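Side-chain contacts in chitosanase (Bacillus subtilis subsp. subtilis str. 168, PDB 7C6C), which cleaves the beta-1,4 linkages between glucosamine units inside partly acetylated chitosan chains: residues Q13-F18 / M140-I145; T133-A138 / R215-E220; G169-G174 / K178-K183. All blocks are in the same frame, centred on the assembly; numbering follows the deposited sequence. Where two conformers were deposited one is given.

Interaction 1: Q13-F18 / M140-I145; sequences QLTSIF and MYDTVI
Thr15 and Asp142 face each other where helices 5-20 and 134-147 run roughly the same way: the axes of 13-18 and 140-145 cross at -38° with a closest approach of 10.1 Å. The polar heart of the contact is one hydrogen bond. The Thr15 hydroxyl donates to Asp142, with OG1 2.8 Å from OD1. It meets the anti lone pair of OD1, on the side away from the other carboxylate oxygen. In Asp142 the carboxylate carbon lies anti to the backbone N (chi1 -175°), which sends the group across the interface. The two side chains run alongside each other, pointing opposite ways.

The same oxygen also meets the edge of the Phe18 ring, where Phe18 CD2 is 3.4 Å from Asp142 OD1. Ring and carboxylate planes stand 72° apart. Leu14 O of the same helix lies over one face of the ring, 3.2 Å above its plane and near its centre. A thin apolar flank completes the contact. There the methyl CG2 of Thr15 is 4.1 Å from CD1 of Ile145.

Asp142 has more partners beyond the two segments. OD1 makes a salt bridge to Arg210 and OD2 one to Arg188. Phe18 also packs against Arg210 on helix 209-219. The side chain of Thr15 comes within about 4 Å of that of Glu19, so the contact lies beside the predicted proton donor, on the same helix 5-20.

The carboxylate of Asp142 is buried, yet both its oxygens are bonded. Two arginines close by would be expected to stabilise its negative charge. The hydroxyl and the two arginines, gripping both oxygens, should limit its rotation. Helix 5-20 is thereby tied to helix 134-147 by a buried polar link in place of a purely apolar seam.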
loop_
_atom_site.group_PDB
_atom_site.type_symbol
_atom_site.label_atom_id
_atom_site.label_comp_id
_atom_site.label_asym_id
_atom_site.label_seq_id
_atom_site.Cartn_x
_atom_site.Cartn_y
_atom_site.Cartn_z
ATOM N N GLN A 13 -1.831 -1.132 10.591
ATOM C CA GLN A 13 -1.367 -2.405 11.130
ATOM C C GLN A 13 -1.869 -3.582 10.303
ATOM O O GLN A 13 -1.162 -4.590 10.166
ATOM C CB GLN A 13 -1.724 -2.518 12.611
ATOM C CG GLN A 13 -0.948 -1.510 13.433
ATOM C CD GLN A 13 -1.160 -1.673 14.916
ATOM O OE1 GLN A 13 -1.844 -2.598 15.361
ATOM N NE2 GLN A 13 -0.576 -0.770 15.697
ATOM N N LEU A 14 -3.067 -3.464 9.717
ATOM C CA LEU A 14 -3.517 -4.462 8.749
ATOM C C LEU A 14 -2.578 -4.505 7.546
ATOM O O LEU A 14 -2.067 -5.572 7.176
ATOM C CB LEU A 14 -4.951 -4.159 8.308
ATOM C CG LEU A 14 -6.024 -4.449 9.362
ATOM C CD1 LEU A 14 -7.325 -3.748 9.011
ATOM C CD2 LEU A 14 -6.225 -5.951 9.515
ATOM N N THR A 15 -2.300 -3.341 6.949
ATOM C CA THR A 15 -1.370 -3.293 5.825
ATOM C C THR A 15 -0.016 -3.869 6.210
ATOM O O THR A 15 0.598 -4.600 5.426
ATOM C CB THR A 15 -1.235 -1.859 5.315
ATOM O OG1 THR A 15 -2.489 -1.449 4.754
ATOM C CG2 THR A 15 -0.146 -1.742 4.266
ATOM N N SER A 16 0.448 -3.579 7.427
ATOM C CA SER A 16 1.734 -4.095 7.872
ATOM C C SER A 16 1.738 -5.622 7.918
ATOM O O SER A 16 2.739 -6.255 7.562
ATOM C CB SER A 16 2.073 -3.488 9.230
ATOM O OG SER A 16 3.375 -3.843 9.652
ATOM N N ILE A 17 0.637 -6.240 8.357
ATOM C CA ILE A 17 0.541 -7.697 8.290
ATOM C C ILE A 17 0.670 -8.158 6.845
ATOM O O ILE A 17 1.424 -9.088 6.526
ATOM C CB ILE A 17 -0.782 -8.186 8.901
ATOM C CG1 ILE A 17 -0.803 -7.942 10.411
ATOM C CG2 ILE A 17 -1.007 -9.664 8.558
ATOM C CD1 ILE A 17 -2.189 -8.091 11.016
ATOM N N PHE A 18 -0.075 -7.507 5.947
ATOM C CA PHE A 18 -0.099 -7.937 4.555
ATOM C C PHE A 18 1.263 -7.782 3.896
ATOM O O PHE A 18 1.636 -8.599 3.052
ATOM C CB PHE A 18 -1.154 -7.154 3.771
ATOM C CG PHE A 18 -2.529 -7.176 4.386
ATOM C CD1 PHE A 18 -2.985 -8.269 5.128
ATOM C CD2 PHE A 18 -3.375 -6.093 4.213
ATOM C CE1 PHE A 18 -4.268 -8.267 5.682
ATOM C CE2 PHE A 18 -4.651 -6.085 4.761
ATOM C CZ PHE A 18 -5.096 -7.172 5.496
ATOM N N MET A 140 -9.538 1.046 0.865
ATOM C CA MET A 140 -8.978 1.907 -0.176
ATOM C C MET A 140 -7.514 2.223 0.095
ATOM O O MET A 140 -6.687 2.209 -0.825
ATOM C CB MET A 140 -9.773 3.213 -0.293
ATOM C CG MET A 140 -11.243 3.062 -0.658
ATOM S SD MET A 140 -11.588 2.141 -2.172
ATOM C CE MET A 140 -12.260 0.631 -1.469
ATOM N N TYR A 141 -7.184 2.517 1.354
ATOM C CA TYR A 141 -5.815 2.843 1.740
ATOM C C TYR A 141 -4.875 1.677 1.440
ATOM O O TYR A 141 -3.818 1.855 0.821
ATOM C CB TYR A 141 -5.839 3.184 3.232
ATOM C CG TYR A 141 -4.603 3.769 3.886
ATOM C CD1 TYR A 141 -3.499 4.198 3.156
ATOM C CD2 TYR A 141 -4.560 3.899 5.270
ATOM C CE1 TYR A 141 -2.388 4.736 3.794
ATOM C CE2 TYR A 141 -3.469 4.429 5.910
ATOM C CZ TYR A 141 -2.383 4.845 5.170
ATOM O OH TYR A 141 -1.290 5.389 5.804
ATOM N N ASP A 142 -5.255 0.466 1.855
ATOM C CA ASP A 142 -4.428 -0.699 1.563
ATOM C C ASP A 142 -4.306 -0.919 0.060
ATOM O O ASP A 142 -3.235 -1.288 -0.441
ATOM C CB ASP A 142 -5.013 -1.946 2.218
ATOM C CG ASP A 142 -4.123 -3.147 2.033
ATOM O OD1 ASP A 142 -3.026 -3.151 2.624
ATOM O OD2 ASP A 142 -4.500 -4.066 1.273
ATOM N N THR A 143 -5.398 -0.694 -0.676
ATOM C CA THR A 143 -5.393 -0.941 -2.113
ATOM C C THR A 143 -4.407 -0.027 -2.827
ATOM O O THR A 143 -3.638 -0.478 -3.681
ATOM C CB THR A 143 -6.800 -0.764 -2.688
ATOM O OG1 THR A 143 -7.687 -1.704 -2.073
ATOM C CG2 THR A 143 -6.808 -1.009 -4.195
ATOM N N VAL A 144 -4.412 1.266 -2.497
ATOM C CA VAL A 144 -3.515 2.165 -3.219
ATOM C C VAL A 144 -2.058 1.844 -2.910
ATOM O O VAL A 144 -1.188 1.989 -3.775
ATOM C CB VAL A 144 -3.884 3.648 -2.999
ATOM C CG1 VAL A 144 -3.478 4.127 -1.617
ATOM C CG2 VAL A 144 -3.241 4.526 -4.068
ATOM N N ILE A 145 -1.771 1.373 -1.697
ATOM C CA ILE A 145 -0.399 1.022 -1.351
ATOM C C ILE A 145 0.095 -0.126 -2.217
ATOM O O ILE A 145 1.237 -0.111 -2.694
ATOM C CB ILE A 145 -0.277 0.730 0.156
ATOM C CG1 ILE A 145 -0.341 2.038 0.949
ATOM C CG2 ILE A 145 1.012 -0.027 0.451
ATOM C CD1 ILE A 145 -0.511 1.850 2.418
#

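Interaction 2: T133-A138 / R215-E220; sequences TALARA and RSIAKE
Leu135 reaches across from helix 134-147 and sets its two methyls against Ile217 and Ala218 on helix 209-219. CD1 meets the branch methyl of Ile217, with Leu135 CD1 3.9 Å from Ile217 CG2. The other methyl, CD2, lies over Ala218 and also borders Ile217 CG2. Leu135 CD2 is 3.8 Å from Ala218 CB and approaches the Ala218 backbone N at 3.5 Å. The small alanine side chain leaves room for this close approach to the main chain. Leu135 can straddle both residues: CG anti to the backbone N (chi1 175°) carries the fork out toward helix 209-219.

Leu181 of helix 177-193 packs on Leu135, and Leu14 of helix 5-20 packs on Ile217. Tyr223 touches Ala218 and is bonded through its backbone to that of Leu135, which ties the chain beyond helix 209-219 to the start of helix 134-147.

Thr133 fixes that start. It is the N-cap residue, and its OG1 accepts from Ala136 N at 3.1 Å with an N-H...O angle of 156°. The same hydroxyl is hydrogen-bonded to Glu177.

No hydrogen bond joins the two segments directly. The cohesion between them is therefore dispersion and the burial of apolar surface, and the Thr133 cap sits at the start of the helix that carries Leu135, two residues before it in the chain.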
loop_
_atom_site.group_PDB
_atom_site.type_symbol
_atom_site.label_atom_id
_atom_site.label_comp_id
_atom_site.label_asym_id
_atom_site.label_seq_id
_atom_site.Cartn_x
_atom_site.Cartn_y
_atom_site.Cartn_z
ATOM N N THR A 133 -17.732 4.537 5.610
ATOM C CA THR A 133 -17.283 3.647 6.671
ATOM C C THR A 133 -15.766 3.642 6.778
ATOM O O THR A 133 -15.041 3.756 5.785
ATOM C CB THR A 133 -17.783 2.208 6.488
ATOM O OG1 THR A 133 -17.146 1.607 5.351
ATOM C CG2 THR A 133 -19.305 2.146 6.352
ATOM N N ALA A 134 -15.292 3.488 8.010
ATOM C CA ALA A 134 -13.858 3.381 8.226
ATOM C C ALA A 134 -13.290 2.151 7.530
ATOM O O ALA A 134 -12.178 2.201 6.991
ATOM C CB ALA A 134 -13.557 3.348 9.724
ATOM N N LEU A 135 -14.027 1.034 7.536
ATOM C CA LEU A 135 -13.513 -0.169 6.888
ATOM C C LEU A 135 -13.320 0.057 5.391
ATOM O O LEU A 135 -12.285 -0.304 4.827
ATOM C CB LEU A 135 -14.415 -1.374 7.155
ATOM C CG LEU A 135 -14.002 -2.648 6.404
ATOM C CD1 LEU A 135 -12.571 -3.093 6.739
ATOM C CD2 LEU A 135 -14.981 -3.771 6.670
ATOM N N ALA A 136 -14.300 0.667 4.723
ATOM C CA ALA A 136 -14.127 0.899 3.290
ATOM C C ALA A 136 -12.936 1.813 3.020
ATOM O O ALA A 136 -12.150 1.561 2.100
ATOM C CB ALA A 136 -15.398 1.474 2.675
ATOM N N ARG A 137 -12.776 2.866 3.824
ATOM C CA ARG A 137 -11.621 3.748 3.672
ATOM C C ARG A 137 -10.313 3.004 3.923
ATOM O O ARG A 137 -9.320 3.231 3.224
ATOM C CB ARG A 137 -11.755 4.958 4.597
ATOM C CG ARG A 137 -12.850 5.919 4.164
ATOM C CD ARG A 137 -13.023 7.057 5.148
ATOM N NE ARG A 137 -14.175 7.881 4.789
ATOM C CZ ARG A 137 -14.863 8.635 5.643
ATOM N NH1 ARG A 137 -14.520 8.683 6.923
ATOM N NH2 ARG A 137 -15.901 9.339 5.214
ATOM N N ALA A 138 -10.297 2.105 4.910
ATOM C CA ALA A 138 -9.103 1.304 5.166
ATOM C C ALA A 138 -8.792 0.382 3.994
ATOM O O ALA A 138 -7.621 0.179 3.644
ATOM C CB ALA A 138 -9.283 0.500 6.449
ATOM N N ARG A 215 -12.333 -8.844 4.176
ATOM C CA ARG A 215 -13.714 -9.300 4.111
ATOM C C ARG A 215 -14.181 -9.858 5.447
ATOM O O ARG A 215 -15.350 -9.694 5.809
ATOM C CB ARG A 215 -13.884 -10.333 2.998
ATOM C CG ARG A 215 -15.319 -10.392 2.496
ATOM C CD ARG A 215 -15.575 -11.528 1.530
ATOM N NE ARG A 215 -14.728 -11.491 0.338
ATOM C CZ ARG A 215 -15.009 -10.825 -0.783
ATOM N NH1 ARG A 215 -16.114 -10.090 -0.883
ATOM N NH2 ARG A 215 -14.178 -10.894 -1.812
ATOM N N SER A 216 -13.289 -10.519 6.193
ATOM C CA SER A 216 -13.683 -11.067 7.489
ATOM C C SER A 216 -14.077 -9.970 8.465
ATOM O O SER A 216 -14.955 -10.181 9.310
ATOM C CB SER A 216 -12.559 -11.925 8.066
ATOM O OG SER A 216 -12.407 -13.124 7.319
ATOM N N ILE A 217 -13.439 -8.798 8.376
ATOM C CA ILE A 217 -13.846 -7.666 9.202
ATOM C C ILE A 217 -15.262 -7.233 8.836
ATOM O O ILE A 217 -16.102 -6.977 9.710
ATOM C CB ILE A 217 -12.837 -6.509 9.062
ATOM C CG1 ILE A 217 -11.416 -6.963 9.425
ATOM C CG2 ILE A 217 -13.280 -5.323 9.904
ATOM C CD1 ILE A 217 -10.359 -5.918 9.166
ATOM N N ALA A 218 -15.549 -7.163 7.531
ATOM C CA ALA A 218 -16.900 -6.849 7.078
ATOM C C ALA A 218 -17.901 -7.876 7.589
ATOM O O ALA A 218 -19.004 -7.518 8.017
ATOM C CB ALA A 218 -16.935 -6.796 5.552
ATOM N N LYS A 219 -17.524 -9.155 7.583
ATOM C CA LYS A 219 -18.437 -10.215 7.996
ATOM C C LYS A 219 -18.666 -10.236 9.504
ATOM O O LYS A 219 -19.659 -10.816 9.964
ATOM C CB LYS A 219 -17.940 -11.563 7.468
ATOM C CG LYS A 219 -18.037 -11.704 5.945
ATOM C CD LYS A 219 -17.427 -13.025 5.470
ATOM C CE LYS A 219 -17.539 -13.221 3.969
ATOM N NZ LYS A 219 -18.925 -13.567 3.557
ATOM N N GLU A 220 -17.783 -9.607 10.278
ATOM C CA GLU A 220 -18.040 -9.349 11.691
ATOM C C GLU A 220 -18.900 -8.115 11.904
ATOM O O GLU A 220 -19.240 -7.803 13.052
ATOM C CB GLU A 220 -16.729 -9.211 12.470
ATOM C CG GLU A 220 -15.959 -10.511 12.557
ATOM C CD GLU A 220 -14.700 -10.428 13.401
ATOM O OE1 GLU A 220 -14.405 -9.370 14.007
ATOM O OE2 GLU A 220 -13.993 -11.446 13.459
#

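Interaction 3: G169-G174 / K178-K183; sequences GSPKDG and KKWLNK
Pro171 points the CD-CG edge of its ring at one face of the Trp180 indole, and this pair is the tight part of the contact. Pro171 CD makes a CH-pi contact over the five-membered ring of Trp180, 3.5 Å from its centroid and 8° off the normal. The shortest approach between the two side chains is 3.6 Å, from Pro171 CD to Trp180 CG. The side chains cross at about a right angle. At the edge of the indole, near its plane, Gly169 O comes to 3.3 Å from Trp180 CD1. The indole NE1 is hydrogen-bonded to Asn164 of helix 156-167. Together they probably limit rotation of the ring.

The loop is braced from within. Ser170 N donates to Asp173 OD2 at 3.0 Å, nearly straight at 172°. Gly169 has backbone angles at which a side chain would collide with the carbonyl before it.

The other flank faces solvent. Lys172, Asp173 and Gly174 are exposed, as are Lys178 and Lys179 on the helix. The ends of Lys172 and Lys178 have partners elsewhere, Asp127 and Asn221. On its buried side Trp180 touches Met140 of helix 134-147 and the ring of Phe184.

This is a loop folded back on the start of the next helix: it joins helices 156-167 and 177-193 of the family 46 fold, and its proline makes a CH-pi contact with a first-turn tryptophan.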
loop_
_atom_site.group_PDB
_atom_site.type_symbol
_atom_site.label_atom_id
_atom_site.label_comp_id
_atom_site.label_asym_id
_atom_site.label_seq_id
_atom_site.Cartn_x
_atom_site.Cartn_y
_atom_site.Cartn_z
ATOM N N GLY A 169 -22.979 1.752 -9.850
ATOM C CA GLY A 169 -22.727 3.055 -9.272
ATOM C C GLY A 169 -21.858 2.967 -8.033
ATOM O O GLY A 169 -21.493 1.870 -7.602
ATOM N N SER A 170 -21.514 4.108 -7.464
ATOM C CA SER A 170 -20.791 4.197 -6.205
ATOM C C SER A 170 -21.767 4.463 -5.075
ATOM O O SER A 170 -22.939 4.773 -5.311
ATOM C CB SER A 170 -19.779 5.339 -6.280
ATOM O OG SER A 170 -20.446 6.589 -6.231
ATOM N N PRO A 171 -21.327 4.349 -3.818
ATOM C CA PRO A 171 -22.218 4.751 -2.715
ATOM C C PRO A 171 -22.712 6.184 -2.817
ATOM O O PRO A 171 -23.835 6.472 -2.382
ATOM C CB PRO A 171 -21.357 4.510 -1.469
ATOM C CG PRO A 171 -20.499 3.359 -1.865
ATOM C CD PRO A 171 -20.139 3.632 -3.312
ATOM N N LYS A 172 -21.917 7.089 -3.398
ATOM C CA LYS A 172 -22.397 8.446 -3.635
ATOM C C LYS A 172 -23.635 8.453 -4.523
ATOM O O LYS A 172 -24.532 9.281 -4.332
ATOM C CB LYS A 172 -21.284 9.297 -4.250
ATOM C CG LYS A 172 -21.736 10.665 -4.731
ATOM C CD LYS A 172 -20.622 11.693 -4.606
ATOM C CE LYS A 172 -20.321 12.010 -3.148
ATOM N NZ LYS A 172 -19.062 12.798 -2.995
ATOM N N ASP A 173 -23.712 7.526 -5.480
ATOM C CA ASP A 173 -24.874 7.399 -6.351
ATOM C C ASP A 173 -26.054 6.718 -5.672
ATOM O O ASP A 173 -27.126 6.628 -6.278
ATOM C CB ASP A 173 -24.495 6.602 -7.598
ATOM C CG ASP A 173 -23.388 7.258 -8.395
ATOM O OD1 ASP A 173 -23.397 8.501 -8.524
ATOM O OD2 ASP A 173 -22.508 6.526 -8.890
ATOM N N GLY A 174 -25.887 6.227 -4.444
ATOM C CA GLY A 174 -26.961 5.570 -3.724
ATOM C C GLY A 174 -26.783 4.083 -3.530
ATOM O O GLY A 174 -27.630 3.459 -2.881
ATOM N N LYS A 178 -22.002 -1.325 1.964
ATOM C CA LYS A 178 -21.536 -2.659 2.324
ATOM C C LYS A 178 -21.554 -3.590 1.116
ATOM O O LYS A 178 -20.608 -4.356 0.897
ATOM C CB LYS A 178 -22.365 -3.214 3.484
ATOM C CG LYS A 178 -22.320 -2.329 4.727
ATOM C CD LYS A 178 -23.009 -2.970 5.922
ATOM C CE LYS A 178 -22.936 -2.059 7.135
ATOM N NZ LYS A 178 -23.560 -2.675 8.343
ATOM N N LYS A 179 -22.611 -3.518 0.306
ATOM C CA LYS A 179 -22.652 -4.297 -0.925
ATOM C C LYS A 179 -21.570 -3.848 -1.894
ATOM O O LYS A 179 -20.905 -4.680 -2.522
ATOM C CB LYS A 179 -24.028 -4.163 -1.577
ATOM C CG LYS A 179 -24.291 -5.172 -2.684
ATOM C CD LYS A 179 -25.766 -5.210 -3.067
ATOM C CE LYS A 179 -26.086 -4.212 -4.171
ATOM N NZ LYS A 179 -27.556 -3.998 -4.331
ATOM N N TRP A 180 -21.379 -2.533 -2.024
ATOM C CA TRP A 180 -20.341 -2.011 -2.907
ATOM C C TRP A 180 -18.962 -2.505 -2.492
ATOM O O TRP A 180 -18.157 -2.909 -3.343
ATOM C CB TRP A 180 -20.384 -0.485 -2.894
ATOM C CG TRP A 180 -19.448 0.166 -3.870
ATOM C CD1 TRP A 180 -19.726 0.525 -5.155
ATOM C CD2 TRP A 180 -18.085 0.540 -3.634
ATOM N NE1 TRP A 180 -18.621 1.099 -5.737
ATOM C CE2 TRP A 180 -17.600 1.122 -4.822
ATOM C CE3 TRP A 180 -17.227 0.439 -2.533
ATOM C CZ2 TRP A 180 -16.296 1.599 -4.940
ATOM C CZ3 TRP A 180 -15.934 0.915 -2.652
ATOM C CH2 TRP A 180 -15.481 1.486 -3.847
ATOM N N LEU A 181 -18.668 -2.480 -1.188
ATOM C CA LEU A 181 -17.349 -2.900 -0.727
ATOM C C LEU A 181 -17.121 -4.386 -0.970
ATOM O O LEU A 181 -16.007 -4.798 -1.305
ATOM C CB LEU A 181 -17.168 -2.552 0.749
ATOM C CG LEU A 181 -15.761 -2.784 1.310
ATOM C CD1 LEU A 181 -14.748 -1.881 0.615
ATOM C CD2 LEU A 181 -15.761 -2.579 2.819
ATOM N N ASN A 182 -18.158 -5.211 -0.813
ATOM C CA ASN A 182 -17.999 -6.628 -1.129
ATOM C C ASN A 182 -17.663 -6.824 -2.601
ATOM O O ASN A 182 -16.813 -7.653 -2.949
ATOM C CB ASN A 182 -19.252 -7.404 -0.740
ATOM C CG ASN A 182 -19.395 -7.548 0.756
ATOM O OD1 ASN A 182 -18.408 -7.529 1.488
ATOM N ND2 ASN A 182 -20.627 -7.697 1.220
ATOM N N LYS A 183 -18.298 -6.048 -3.480
ATOM C CA LYS A 183 -17.963 -6.132 -4.896
ATOM C C LYS A 183 -16.555 -5.613 -5.160
ATOM O O LYS A 183 -15.836 -6.164 -6.002
ATOM C CB LYS A 183 -18.999 -5.384 -5.734
ATOM C CG LYS A 183 -20.423 -5.871 -5.508
ATOM C CD LYS A 183 -21.127 -6.229 -6.810
ATOM C CE LYS A 183 -22.562 -6.693 -6.556
ATOM N NZ LYS A 183 -23.096 -7.546 -7.659
#

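In the fold
The chain starts with helix 5-20, which holds the first half of interaction 1. The second half comes on helix 134-147, after the three-stranded sheet and several helices, so a long loop closes there. Interaction 2 opens near the start of this same helix, before interaction 1 has closed, and ends on helix 209-219; the two therefore cross. Interaction 3 follows interaction 1 in series. It closes a short loop and is nested inside interaction 2. The three contacts touch one another, binding helices 5-20, 134-147, 177-193 and 209-219 into one bundle of the glycosyl hydrolase family 46 fold, which belongs to the lysozyme clan.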